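Local coordinates for acetyl xylan esterase (Paenibacillus sp. R4, PDB 6AGQ), which hydrolyses acetyl esters and probably removes acetyl groups from xylan, acting as a cold-active enzyme of the alpha/beta-hydrolase superfamily, at residues N36-H41 against C161-D166; I118-Q123 against K155-D160; T68-W73 against G125-R130. One frame throughout, in Å; residues are numbered along the deposited sequence.

Interaction 1. Residues N36-H41 against C161-D166; sequences NQKPLH and CIRALD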
ATOM      1  N   ASN A  36      -8.446  47.610 -10.957  1.00 35.31           N
ATOM      2  CA  ASN A  36      -7.961  48.877 -11.505  1.00 47.39           C
ATOM      3  C   ASN A  36      -8.105  50.086 -10.577  1.00 43.16           C
ATOM      4  O   ASN A  36      -7.435  51.065 -10.804  1.00 47.00           O
ATOM      5  CB  ASN A  36      -8.675  49.223 -12.829  1.00 54.59           C
ATOM      6  CG  ASN A  36      -8.425  48.202 -13.933  1.00 57.22           C
ATOM      7  OD1 ASN A  36      -9.369  47.757 -14.590  1.00 69.51           O
ATOM      8  ND2 ASN A  36      -7.170  47.822 -14.138  1.00 55.12           N
ATOM      9  N   GLN A  37      -8.952  50.012  -9.551  1.00 46.00           N
ATOM     10  CA  GLN A  37      -9.066  51.072  -8.518  1.00 52.20           C
ATOM     11  C   GLN A  37      -8.074  50.891  -7.386  1.00 53.81           C
ATOM     12  O   GLN A  37      -8.145  51.642  -6.395  1.00 60.98           O
ATOM     13  CB  GLN A  37     -10.448  51.092  -7.768  1.00 56.18           C
ATOM     14  CG  GLN A  37     -11.744  50.753  -8.494  1.00 60.97           C
ATOM     15  CD  GLN A  37     -12.084  51.671  -9.656  1.00 64.21           C
ATOM     16  OE1 GLN A  37     -13.235  51.717 -10.079  1.00 72.50           O
ATOM     17  NE2 GLN A  37     -11.094  52.388 -10.190  1.00 61.53           N
ATOM     18  N   LYS A  38      -7.236  49.857  -7.432  1.00 47.71           N
ATOM     19  CA  LYS A  38      -6.402  49.546  -6.259  1.00 46.65           C
ATOM     20  C   LYS A  38      -4.984  49.678  -6.696  1.00 41.48           C
ATOM     21  O   LYS A  38      -4.489  48.827  -7.425  1.00 39.22           O
ATOM     22  CB  LYS A  38      -6.676  48.149  -5.708  1.00 49.72           C
ATOM     23  CG  LYS A  38      -6.862  48.156  -4.217  1.00 61.07           C
ATOM     24  CD  LYS A  38      -8.207  48.782  -3.823  1.00 62.58           C
ATOM     25  CE  LYS A  38      -8.196  49.121  -2.342  1.00 65.34           C
ATOM     26  NZ  LYS A  38      -7.963  47.882  -1.516  1.00 73.46           N
ATOM     27  N   PRO A  39      -4.325  50.763  -6.274  1.00 40.34           N
ATOM     28  CA  PRO A  39      -2.883  50.863  -6.551  1.00 38.10           C
ATOM     29  C   PRO A  39      -2.090  49.615  -6.032  1.00 33.75           C
ATOM     30  O   PRO A  39      -2.504  48.950  -5.053  1.00 25.40           O
ATOM     31  CB  PRO A  39      -2.467  52.118  -5.780  1.00 37.92           C
ATOM     32  CG  PRO A  39      -3.726  52.901  -5.624  1.00 41.81           C
ATOM     33  CD  PRO A  39      -4.795  51.865  -5.407  1.00 39.39           C
ATOM     34  N   LEU A  40      -0.989  49.317  -6.708  1.00 31.38           N
ATOM     35  CA  LEU A  40      -0.117  48.192  -6.350  1.00 34.89           C
ATOM     36  C   LEU A  40       0.614  48.380  -5.032  1.00 30.48           C
ATOM     37  O   LEU A  40       0.731  47.438  -4.248  1.00 29.54           O
ATOM     38  CB  LEU A  40       0.868  47.858  -7.489  1.00 39.98           C
ATOM     39  CG  LEU A  40       0.530  46.564  -8.250  1.00 45.84           C
ATOM     40  CD1 LEU A  40      -0.733  46.740  -9.088  1.00 49.72           C
ATOM     41  CD2 LEU A  40       1.718  46.175  -9.115  1.00 48.42           C
ATOM     42  N   HIS A  41       1.079  49.592  -4.771  1.00 30.34           N
ATOM     43  CA  HIS A  41       1.908  49.929  -3.602  1.00 31.85           C
ATOM     44  C   HIS A  41       3.169  49.014  -3.485  1.00 33.92           C
ATOM     45  O   HIS A  41       3.626  48.683  -2.356  1.00 36.31           O
ATOM     46  CB  HIS A  41       1.097  49.913  -2.302  1.00 36.04           C
ATOM     47  CG  HIS A  41       0.090  51.011  -2.164  1.00 45.31           C
ATOM     48  ND1 HIS A  41       0.289  52.286  -2.655  1.00 48.55           N
ATOM     49  CD2 HIS A  41      -1.099  51.043  -1.505  1.00 48.70           C
ATOM     50  CE1 HIS A  41      -0.755  53.042  -2.350  1.00 54.22           C
ATOM     51  NE2 HIS A  41      -1.607  52.312  -1.644  1.00 55.40           N
ATOM     52  N   CYS A 161      -2.619  37.446  -9.885  1.00 31.75           N
ATOM     53  CA  CYS A 161      -1.810  36.954 -10.985  1.00 30.62           C
ATOM     54  C   CYS A 161      -1.734  37.932 -12.112  1.00 31.97           C
ATOM     55  O   CYS A 161      -0.748  37.920 -12.823  1.00 28.27           O
ATOM     56  CB  CYS A 161      -2.273  35.559 -11.491  1.00 32.14           C
ATOM     57  SG  CYS A 161      -2.014  34.224 -10.273  1.00 35.76           S
ATOM     58  N   ILE A 162      -2.804  38.705 -12.327  1.00 30.16           N
ATOM     59  CA  ILE A 162      -2.807  39.790 -13.325  1.00 29.94           C
ATOM     60  C   ILE A 162      -2.025  40.991 -12.776  1.00 30.44           C
ATOM     61  O   ILE A 162      -1.280  41.722 -13.494  1.00 26.51           O
ATOM     62  CB  ILE A 162      -4.275  40.186 -13.681  1.00 33.75           C
ATOM     63  CG1 ILE A 162      -4.878  39.130 -14.645  1.00 37.11           C
ATOM     64  CG2 ILE A 162      -4.389  41.615 -14.271  1.00 36.40           C
ATOM     65  CD1 ILE A 162      -6.408  39.205 -14.697  1.00 37.79           C
ATOM     66  N   ARG A 163      -2.189  41.206 -11.480  1.00 26.12           N
ATOM     67  CA  ARG A 163      -1.418  42.247 -10.829  1.00 26.95           C
ATOM     68  C   ARG A 163       0.102  41.964 -10.799  1.00 24.47           C
ATOM     69  O   ARG A 163       0.876  42.928 -10.781  1.00 24.89           O
ATOM     70  CB  ARG A 163      -2.010  42.532  -9.449  1.00 27.84           C
ATOM     71  CG  ARG A 163      -3.366  43.187  -9.578  1.00 26.93           C
ATOM     72  CD  ARG A 163      -4.158  43.115  -8.299  1.00 26.80           C
ATOM     73  NE  ARG A 163      -3.698  44.112  -7.332  1.00 28.21           N
ATOM     74  CZ  ARG A 163      -3.994  45.403  -7.340  1.00 28.77           C
ATOM     75  NH1 ARG A 163      -4.802  45.948  -8.277  1.00 26.61           N
ATOM     76  NH2 ARG A 163      -3.491  46.160  -6.362  1.00 27.55           N
ATOM     77  N   ALA A 164       0.535  40.702 -10.846  1.00 20.67           N
ATOM     78  CA  ALA A 164       1.941  40.390 -11.131  1.00 21.77           C
ATOM     79  C   ALA A 164       2.411  40.911 -12.508  1.00 24.20           C
ATOM     80  O   ALA A 164       3.535  41.317 -12.685  1.00 24.59           O
ATOM     81  CB  ALA A 164       2.196  38.900 -11.016  1.00 22.35           C
ATOM     82  N   LEU A 165       1.537  40.914 -13.497  1.00 26.35           N
ATOM     83  CA  LEU A 165       1.893  41.522 -14.798  1.00 27.55           C
ATOM     84  C   LEU A 165       1.963  43.046 -14.668  1.00 30.06           C
ATOM     85  O   LEU A 165       2.834  43.638 -15.276  1.00 29.83           O
ATOM     86  CB  LEU A 165       0.902  41.170 -15.885  1.00 24.84           C
ATOM     87  CG  LEU A 165       0.537  39.696 -16.009  1.00 28.74           C
ATOM     88  CD1 LEU A 165      -0.669  39.516 -16.946  1.00 30.80           C
ATOM     89  CD2 LEU A 165       1.741  38.864 -16.425  1.00 31.14           C
ATOM     90  N   ASP A 166       1.078  43.665 -13.865  1.00 34.41           N
ATOM     91  CA  ASP A 166       1.169  45.124 -13.510  1.00 33.67           C
ATOM     92  C   ASP A 166       2.509  45.400 -12.819  1.00 29.35           C
ATOM     93  O   ASP A 166       3.119  46.422 -13.058  1.00 27.73           O
ATOM     94  CB  ASP A 166       0.058  45.641 -12.505  1.00 36.70           C
ATOM     95  CG  ASP A 166      -1.417  45.512 -13.027  1.00 42.42           C
ATOM     96  OD1 ASP A 166      -1.635  45.290 -14.228  1.00 46.54           O
ATOM     97  OD2 ASP A 166      -2.379  45.654 -12.201  1.00 47.13           O
TER

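Interaction 2. Residues I118-Q123 against K155-D160; sequences IDVRGQ and KQVYLD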
ATOM      1  N   ILE A 118       5.836  34.553  -7.507  1.00 24.78           N
ATOM      2  CA  ILE A 118       4.944  35.022  -6.448  1.00 27.87           C
ATOM      3  C   ILE A 118       4.288  33.891  -5.631  1.00 25.87           C
ATOM      4  O   ILE A 118       4.119  32.800  -6.118  1.00 25.58           O
ATOM      5  CB  ILE A 118       3.786  35.889  -7.050  1.00 32.35           C
ATOM      6  CG1 ILE A 118       2.918  35.080  -8.012  1.00 31.08           C
ATOM      7  CG2 ILE A 118       4.348  37.120  -7.781  1.00 33.96           C
ATOM      8  CD1 ILE A 118       1.701  35.842  -8.465  1.00 34.95           C
ATOM      9  N   ASP A 119       3.992  34.161  -4.372  1.00 27.55           N
ATOM     10  CA  ASP A 119       3.077  33.361  -3.557  1.00 27.64           C
ATOM     11  C   ASP A 119       1.605  33.453  -4.045  1.00 30.56           C
ATOM     12  O   ASP A 119       1.144  34.506  -4.398  1.00 33.13           O
ATOM     13  CB  ASP A 119       3.049  33.886  -2.165  1.00 28.58           C
ATOM     14  CG  ASP A 119       4.337  33.600  -1.321  1.00 31.03           C
ATOM     15  OD1 ASP A 119       5.180  32.701  -1.642  1.00 30.29           O
ATOM     16  OD2 ASP A 119       4.429  34.289  -0.267  1.00 30.63           O
ATOM     17  N   VAL A 120       0.869  32.346  -3.929  1.00 35.12           N
ATOM     18  CA  VAL A 120      -0.564  32.253  -4.130  1.00 32.12           C
ATOM     19  C   VAL A 120      -1.112  32.382  -2.716  1.00 33.92           C
ATOM     20  O   VAL A 120      -0.641  31.724  -1.802  1.00 35.92           O
ATOM     21  CB  VAL A 120      -0.997  30.886  -4.729  1.00 33.13           C
ATOM     22  CG1 VAL A 120      -2.524  30.775  -4.812  1.00 34.07           C
ATOM     23  CG2 VAL A 120      -0.373  30.660  -6.085  1.00 30.41           C
ATOM     24  N   ARG A 121      -2.069  33.279  -2.558  1.00 30.48           N
ATOM     25  CA  ARG A 121      -2.555  33.723  -1.288  1.00 29.88           C
ATOM     26  C   ARG A 121      -3.042  32.631  -0.289  1.00 26.73           C
ATOM     27  O   ARG A 121      -3.794  31.725  -0.622  1.00 24.69           O
ATOM     28  CB  ARG A 121      -3.631  34.770  -1.528  1.00 32.45           C
ATOM     29  CG  ARG A 121      -4.792  34.243  -2.341  1.00 34.30           C
ATOM     30  CD  ARG A 121      -6.004  35.076  -2.108  1.00 33.56           C
ATOM     31  NE  ARG A 121      -5.712  36.438  -2.530  1.00 35.26           N
ATOM     32  CZ  ARG A 121      -6.327  37.514  -2.059  1.00 34.50           C
ATOM     33  NH1 ARG A 121      -6.011  38.701  -2.557  1.00 29.02           N
ATOM     34  NH2 ARG A 121      -7.277  37.379  -1.112  1.00 37.18           N
ATOM     35  N   GLY A 122      -2.496  32.634   0.919  1.00 22.68           N
ATOM     36  CA  GLY A 122      -2.918  31.647   1.880  1.00 20.76           C
ATOM     37  C   GLY A 122      -2.238  30.314   1.779  1.00 20.55           C
ATOM     38  O   GLY A 122      -2.504  29.480   2.602  1.00 19.93           O
ATOM     39  N   GLN A 123      -1.361  30.077   0.801  1.00 20.84           N
ATOM     40  CA  GLN A 123      -0.753  28.761   0.694  1.00 23.29           C
ATOM     41  C   GLN A 123       0.561  28.636   1.502  1.00 23.80           C
ATOM     42  O   GLN A 123       0.691  29.297   2.502  1.00 30.26           O
ATOM     43  CB  GLN A 123      -0.665  28.320  -0.739  1.00 23.07           C
ATOM     44  CG  GLN A 123      -2.057  28.305  -1.345  1.00 24.43           C
ATOM     45  CD  GLN A 123      -2.116  27.706  -2.727  1.00 20.84           C
ATOM     46  OE1 GLN A 123      -1.141  27.154  -3.206  1.00 22.24           O
ATOM     47  NE2 GLN A 123      -3.265  27.829  -3.377  1.00 20.21           N
ATOM     48  N   LYS A 155     -11.045  33.727  -7.458  1.00 22.06           N
ATOM     49  CA  LYS A 155     -11.255  35.036  -8.041  1.00 24.57           C
ATOM     50  C   LYS A 155     -10.117  35.998  -7.671  1.00 25.42           C
ATOM     51  O   LYS A 155      -9.459  36.503  -8.533  1.00 27.88           O
ATOM     52  CB  LYS A 155     -12.591  35.645  -7.668  1.00 25.80           C
ATOM     53  CG  LYS A 155     -12.869  36.939  -8.410  1.00 27.90           C
ATOM     54  CD  LYS A 155     -14.170  37.609  -7.945  1.00 30.31           C
ATOM     55  CE  LYS A 155     -13.903  38.779  -7.054  1.00 32.31           C
ATOM     56  NZ  LYS A 155     -15.189  39.255  -6.492  1.00 35.31           N
ATOM     57  N   GLN A 156      -9.901  36.236  -6.392  1.00 23.77           N
ATOM     58  CA  GLN A 156      -8.820  37.066  -5.963  1.00 25.21           C
ATOM     59  C   GLN A 156      -7.450  36.469  -6.327  1.00 26.90           C
ATOM     60  O   GLN A 156      -6.523  37.241  -6.632  1.00 24.06           O
ATOM     61  CB  GLN A 156      -8.907  37.392  -4.455  1.00 26.59           C
ATOM     62  CG  GLN A 156      -9.970  38.429  -4.132  1.00 28.92           C
ATOM     63  CD  GLN A 156      -9.579  39.841  -4.572  1.00 33.05           C
ATOM     64  OE1 GLN A 156      -8.398  40.193  -4.612  1.00 36.37           O
ATOM     65  NE2 GLN A 156     -10.568  40.634  -4.944  1.00 35.94           N
ATOM     66  N   VAL A 157      -7.308  35.134  -6.423  1.00 23.93           N
ATOM     67  CA  VAL A 157      -6.016  34.570  -6.913  1.00 22.73           C
ATOM     68  C   VAL A 157      -5.698  35.016  -8.339  1.00 22.61           C
ATOM     69  O   VAL A 157      -4.560  35.451  -8.640  1.00 23.01           O
ATOM     70  CB  VAL A 157      -5.990  33.020  -6.757  1.00 24.95           C
ATOM     71  CG1 VAL A 157      -4.697  32.430  -7.238  1.00 23.37           C
ATOM     72  CG2 VAL A 157      -6.198  32.653  -5.283  1.00 25.37           C
ATOM     73  N   TYR A 158      -6.700  34.940  -9.240  1.00 23.46           N
ATOM     74  CA  TYR A 158      -6.474  35.314 -10.637  1.00 22.72           C
ATOM     75  C   TYR A 158      -6.171  36.780 -10.767  1.00 22.86           C
ATOM     76  O   TYR A 158      -5.312  37.193 -11.560  1.00 24.50           O
ATOM     77  CB  TYR A 158      -7.644  34.943 -11.549  1.00 20.18           C
ATOM     78  CG  TYR A 158      -7.799  33.465 -11.840  1.00 20.72           C
ATOM     79  CD1 TYR A 158      -7.184  32.486 -11.068  1.00 21.25           C
ATOM     80  CD2 TYR A 158      -8.593  33.039 -12.863  1.00 20.26           C
ATOM     81  CE1 TYR A 158      -7.354  31.142 -11.340  1.00 21.12           C
ATOM     82  CE2 TYR A 158      -8.804  31.670 -13.080  1.00 21.19           C
ATOM     83  CZ  TYR A 158      -8.175  30.755 -12.342  1.00 20.11           C
ATOM     84  OH  TYR A 158      -8.352  29.422 -12.557  1.00 24.32           O
ATOM     85  N   LEU A 159      -6.854  37.584  -9.983  1.00 25.36           N
ATOM     86  CA  LEU A 159      -6.520  39.021  -9.952  1.00 25.73           C
ATOM     87  C   LEU A 159      -5.102  39.305  -9.449  1.00 24.61           C
ATOM     88  O   LEU A 159      -4.441  40.207  -9.967  1.00 24.47           O
ATOM     89  CB  LEU A 159      -7.550  39.767  -9.067  1.00 24.73           C
ATOM     90  CG  LEU A 159      -8.955  39.744  -9.614  1.00 27.52           C
ATOM     91  CD1 LEU A 159      -9.906  40.418  -8.641  1.00 28.80           C
ATOM     92  CD2 LEU A 159      -9.103  40.387 -10.989  1.00 30.75           C
ATOM     93  N   ASP A 160      -4.659  38.625  -8.387  1.00 26.37           N
ATOM     94  CA  ASP A 160      -3.233  38.754  -7.915  1.00 27.49           C
ATOM     95  C   ASP A 160      -2.244  38.438  -9.049  1.00 29.46           C
ATOM     96  O   ASP A 160      -1.195  39.095  -9.175  1.00 24.64           O
ATOM     97  CB  ASP A 160      -2.909  37.809  -6.798  1.00 28.29           C
ATOM     98  CG  ASP A 160      -3.758  38.029  -5.538  1.00 35.48           C
ATOM     99  OD1 ASP A 160      -4.295  39.155  -5.336  1.00 33.41           O
ATOM    100  OD2 ASP A 160      -3.915  37.034  -4.737  1.00 38.64           O
TER

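Interaction 3. Residues T68-W73 against G125-R130; sequences TPIHGW and GVTPDR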
ATOM      1  N   THR A  68      -4.567  42.268   0.324  1.00 34.03           N
ATOM      2  CA  THR A  68      -3.601  41.213   0.753  1.00 32.00           C
ATOM      3  C   THR A  68      -2.144  41.520   0.224  1.00 31.40           C
ATOM      4  O   THR A  68      -1.983  41.766  -0.949  1.00 29.72           O
ATOM      5  CB  THR A  68      -4.047  39.847   0.173  1.00 33.21           C
ATOM      6  OG1 THR A  68      -5.437  39.614   0.439  1.00 35.79           O
ATOM      7  CG2 THR A  68      -3.240  38.710   0.715  1.00 31.08           C
ATOM      8  N   PRO A  69      -1.108  41.498   1.082  1.00 31.72           N
ATOM      9  CA  PRO A  69       0.259  41.700   0.610  1.00 33.56           C
ATOM     10  C   PRO A  69       0.807  40.456  -0.075  1.00 32.67           C
ATOM     11  O   PRO A  69       1.030  39.455   0.592  1.00 32.46           O
ATOM     12  CB  PRO A  69       1.069  42.002   1.910  1.00 32.04           C
ATOM     13  CG  PRO A  69       0.263  41.415   3.008  1.00 35.15           C
ATOM     14  CD  PRO A  69      -1.177  41.375   2.553  1.00 34.98           C
ATOM     15  N   ILE A  70       1.016  40.520  -1.388  1.00 27.14           N
ATOM     16  CA  ILE A  70       1.517  39.365  -2.130  1.00 26.75           C
ATOM     17  C   ILE A  70       3.025  39.432  -2.138  1.00 27.05           C
ATOM     18  O   ILE A  70       3.571  40.392  -2.614  1.00 25.77           O
ATOM     19  CB  ILE A  70       1.035  39.363  -3.589  1.00 26.77           C
ATOM     20  CG1 ILE A  70      -0.497  39.659  -3.716  1.00 28.17           C
ATOM     21  CG2 ILE A  70       1.487  38.103  -4.280  1.00 26.27           C
ATOM     22  CD1 ILE A  70      -1.424  38.865  -2.793  1.00 32.21           C
ATOM     23  N   HIS A  71       3.697  38.423  -1.608  1.00 28.88           N
ATOM     24  CA  HIS A  71       5.162  38.362  -1.645  1.00 29.43           C
ATOM     25  C   HIS A  71       5.760  37.644  -2.849  1.00 28.54           C
ATOM     26  O   HIS A  71       5.180  36.734  -3.454  1.00 31.81           O
ATOM     27  CB  HIS A  71       5.702  37.735  -0.377  1.00 32.81           C
ATOM     28  CG  HIS A  71       5.299  38.471   0.843  1.00 34.29           C
ATOM     29  ND1 HIS A  71       4.042  38.337   1.394  1.00 39.86           N
ATOM     30  CD2 HIS A  71       5.936  39.417   1.568  1.00 35.64           C
ATOM     31  CE1 HIS A  71       3.939  39.134   2.440  1.00 38.70           C
ATOM     32  NE2 HIS A  71       5.063  39.811   2.555  1.00 33.89           N
ATOM     33  N   GLY A  72       6.926  38.086  -3.231  1.00 27.67           N
ATOM     34  CA  GLY A  72       7.634  37.461  -4.314  1.00 26.53           C
ATOM     35  C   GLY A  72       9.128  37.707  -4.324  1.00 25.40           C
ATOM     36  O   GLY A  72       9.729  38.316  -3.384  1.00 22.98           O
ATOM     37  N   TRP A  73       9.724  37.175  -5.385  1.00 22.85           N
ATOM     38  CA  TRP A  73      11.119  37.336  -5.649  1.00 21.98           C
ATOM     39  C   TRP A  73      11.194  37.840  -7.073  1.00 21.26           C
ATOM     40  O   TRP A  73      10.620  37.236  -7.926  1.00 18.58           O
ATOM     41  CB  TRP A  73      11.903  36.024  -5.562  1.00 21.15           C
ATOM     42  CG  TRP A  73      12.025  35.322  -4.258  1.00 22.36           C
ATOM     43  CD1 TRP A  73      11.627  34.077  -4.001  1.00 20.42           C
ATOM     44  CD2 TRP A  73      12.693  35.793  -3.074  1.00 22.30           C
ATOM     45  NE1 TRP A  73      11.974  33.719  -2.726  1.00 25.94           N
ATOM     46  CE2 TRP A  73      12.611  34.764  -2.121  1.00 24.95           C
ATOM     47  CE3 TRP A  73      13.318  36.983  -2.727  1.00 22.77           C
ATOM     48  CZ2 TRP A  73      13.134  34.887  -0.791  1.00 25.84           C
ATOM     49  CZ3 TRP A  73      13.871  37.108  -1.419  1.00 24.85           C
ATOM     50  CH2 TRP A  73      13.754  36.055  -0.473  1.00 24.45           C
ATOM     51  N   GLY A 125       3.213  29.870   2.194  1.00 24.87           N
ATOM     52  CA  GLY A 125       4.147  31.011   2.168  1.00 28.78           C
ATOM     53  C   GLY A 125       3.846  32.007   3.264  1.00 25.91           C
ATOM     54  O   GLY A 125       3.071  31.724   4.233  1.00 24.88           O
ATOM     55  N   VAL A 126       4.501  33.149   3.139  1.00 27.62           N
ATOM     56  CA  VAL A 126       4.279  34.272   4.066  1.00 28.23           C
ATOM     57  C   VAL A 126       3.084  35.146   3.611  1.00 26.14           C
ATOM     58  O   VAL A 126       2.755  36.106   4.277  1.00 29.22           O
ATOM     59  CB  VAL A 126       5.569  35.124   4.295  1.00 31.27           C
ATOM     60  CG1 VAL A 126       6.754  34.231   4.662  1.00 33.57           C
ATOM     61  CG2 VAL A 126       5.907  36.001   3.104  1.00 36.92           C
ATOM     62  N   THR A 127       2.485  34.856   2.460  1.00 23.76           N
ATOM     63  CA  THR A 127       1.357  35.658   1.917  1.00 21.40           C
ATOM     64  C   THR A 127       0.038  35.099   2.425  1.00 22.84           C
ATOM     65  O   THR A 127      -0.318  33.950   2.095  1.00 24.95           O
ATOM     66  CB  THR A 127       1.367  35.612   0.421  1.00 21.65           C
ATOM     67  OG1 THR A 127       2.632  36.126  -0.068  1.00 25.98           O
ATOM     68  CG2 THR A 127       0.186  36.420  -0.168  1.00 22.53           C
ATOM     69  N   PRO A 128      -0.676  35.850   3.263  1.00 23.40           N
ATOM     70  CA  PRO A 128      -1.933  35.342   3.827  1.00 27.23           C
ATOM     71  C   PRO A 128      -3.106  35.528   2.839  1.00 29.30           C
ATOM     72  O   PRO A 128      -2.856  35.957   1.732  1.00 25.02           O
ATOM     73  CB  PRO A 128      -2.141  36.232   5.034  1.00 26.91           C
ATOM     74  CG  PRO A 128      -1.519  37.503   4.677  1.00 25.48           C
ATOM     75  CD  PRO A 128      -0.442  37.239   3.655  1.00 25.27           C
ATOM     76  N   ASP A 129      -4.337  35.163   3.254  1.00 30.24           N
ATOM     77  CA  ASP A 129      -5.547  35.318   2.453  1.00 33.06           C
ATOM     78  C   ASP A 129      -6.561  36.129   3.223  1.00 32.21           C
ATOM     79  O   ASP A 129      -7.220  35.600   4.085  1.00 31.29           O
ATOM     80  CB  ASP A 129      -6.169  33.949   2.147  1.00 32.80           C
ATOM     81  CG  ASP A 129      -7.484  34.039   1.269  1.00 37.87           C
ATOM     82  OD1 ASP A 129      -7.724  35.097   0.612  1.00 34.27           O
ATOM     83  OD2 ASP A 129      -8.266  33.028   1.242  1.00 36.11           O
ATOM     84  N   ARG A 130      -6.746  37.381   2.850  1.00 33.90           N
ATOM     85  CA  ARG A 130      -7.661  38.272   3.576  1.00 36.66           C
ATOM     86  C   ARG A 130      -9.114  38.218   3.141  1.00 34.22           C
ATOM     87  O   ARG A 130      -9.907  38.956   3.677  1.00 35.20           O
ATOM     88  CB  ARG A 130      -7.185  39.729   3.437  1.00 42.85           C
ATOM     89  CG  ARG A 130      -5.823  39.981   4.055  1.00 49.14           C
ATOM     90  CD  ARG A 130      -5.837  40.825   5.320  1.00 53.85           C
ATOM     91  NE  ARG A 130      -4.490  40.834   5.912  1.00 57.96           N
ATOM     92  CZ  ARG A 130      -3.951  39.838   6.639  1.00 61.48           C
ATOM     93  NH1 ARG A 130      -2.712  39.964   7.119  1.00 68.37           N
ATOM     94  NH2 ARG A 130      -4.620  38.712   6.905  1.00 58.54           N
TER

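Interaction 1. Residues N36-H41 against C161-D166
Arg-163, extending from helix 153-170, meets Lys-38, Pro-39 and Leu-40 in the loop between helix 24-36 and strand 43-46, which joins a helix of the alpha/beta-hydrolase fold to a surface connection near its N-terminal strands. The guanidinium approaches end-on and brings both terminal nitrogens to a single acceptor: NH1 and NH2 of Arg-163 each lie 3.0 Å from Lys-38 O. The two bonds are not equivalent. NH1 arrives in the carbonyl plane on a lone pair, whereas NH2 sits above that plane, 56° out of it. Arg-163 NH2 also makes a weak bond to Pro-39 O at 3.2 Å. A bend at chi3 (78°) turns the guanidinium so that this edge faces the two carbonyls. Outside the pair, Ser-35 OG takes NH1 and Asp-63 O takes NH2, so the buried charge is held largely by neutral oxygens and its rotation is fixed from several directions.

Leu-40 covers one face of the same group, with CD1 3.9 Å above the guanidinium plane and over its centre. The leucine side chain crosses that of Asp-166 at a slant, touching its methylene, while the Asp-166 carboxylate is engaged through OD1 in a salt bridge with Arg-200. The other leucine branch rests on the helix backbone, Leu-40 CD2 lying 3.7 Å from Arg-163 O.

Interaction 2. Residues I118-Q123 against K155-D160
Arg-121 and Asp-160 form a buried salt bridge in side-on geometry, with one arginine nitrogen for each carboxylate oxygen. NE of Arg-121 reaches Asp-160 OD2 at 2.9 Å with an N-H...O angle of 168°, and NH1 of Arg-121 reaches Asp-160 OD1 at 3.3 Å. Both oxygens use their syn lone pairs, and the two planes are only 17° apart, so the two groups are nearly coplanar. A third, weak bond runs from Arg-121 NH1 to Asp-160 OD2 at 3.5 Å.

The remaining arginine donors go elsewhere: NH1 also bridges to Asp-66, and NH2 to Asp-129. Three carboxylates thus surround one guanidinium, which probably keeps it charged despite its burial. Gln-156 contributes packing instead of a bond: its CB sits 3.5 Å above the guanidinium plane, over the centre, and although its OE1 comes near NH1 the angle is too poor for hydrogen bonding; that oxygen is satisfied by another partner. Arg-121 CG takes the hindered position between backbone N and carbonyl carbon (chi1 59°), and lies 3.6 Å from Val-157 CG2. Beside it, Val-120 CG1 meets Val-157 CG1 at 3.7 Å.

On the loop side, a type II turn from Val-120 to Gln-123 is closed by Gln-123 N to Val-120 O at 3.2 Å, with Gly-122 at backbone angles that call for glycine. Arg-121 O is taken by Tyr-153 OH.

The contact ties the end of strand 114-118 to helix 153-170, both parts of a beta-alpha-beta crossover leading to strand 179-184; helix 186-197 packs against Val-120, and strand 69-77 touches Asp-160 through Ile-70.

Interaction 3. Residues T68-W73 against G125-R130
His-71 and Thr-127 are joined by two hydrogen bonds that fasten the loop after strand 114-118 onto strand 69-77, an antiparallel member of the alpha/beta-hydrolase sheet. The touching backbones run in nearly opposite directions, 163° apart, but the joining bonds are made by the threonine hydroxyl: His-71 N donates to Thr-127 OG1 at 3.0 Å, with an N-H...O angle of 165°.

Along the histidine, His-71 CB passes 3.5 Å from Thr-127 OG1. CG comes next, with Val-126 CG2 at 3.4 Å. At ND1 the ring edge is used: ND1 of His-71 donates to Thr-127 OG1, again at 3.0 Å, with the oxygen close to the ring plane. CE1, farther out, has Val-126 O at 3.7 Å. CD2 and, at the tip, NE2 of His-71 also lie under Val-126 CG2, NE2 at 3.9 Å from it. Over one face, Val-126 CG2 makes a CH-pi contact, 3.5 Å from the centroid of the His-71 ring and 16° off its normal. With two donors already on it, Thr-127 OG1 probably gives its own proton to Asp-119 OD2.

A leucine in place of His-71 would probably leave Thr-127 OG1 without its ring donor and Val-126 CG2 without the flat face it covers.

Farther along the loop, Pro-128 packs on Tyr-133 of the second subunit. Thr-127 CG2, anti to its residue's nitrogen, points into the strand, 3.2 Å from Pro-69 O.

In the fold
Helix 153-170 serves interactions 1 and 2, which touch where Ala-164 packs on Ile-118; interaction 3 binds the loop after strand 114-118 to the neighbouring strand 69-77. Interaction 2 is buried, about 9 Å from the chain centre to its own, interaction 3 is partly buried, and interaction 1 is a surface contact about 16 Å out. Their chemistry differs too: an arginine faces backbone carbonyls in interaction 1, carboxylates in interaction 2, whereas interaction 3 relies on a hydroxyl and a histidine. Interactions 2 and 3 also touch, probably through a hydrogen bond from Gly-122 N to Thr-127 O, and both, unlike interaction 1, also touch the second subunit.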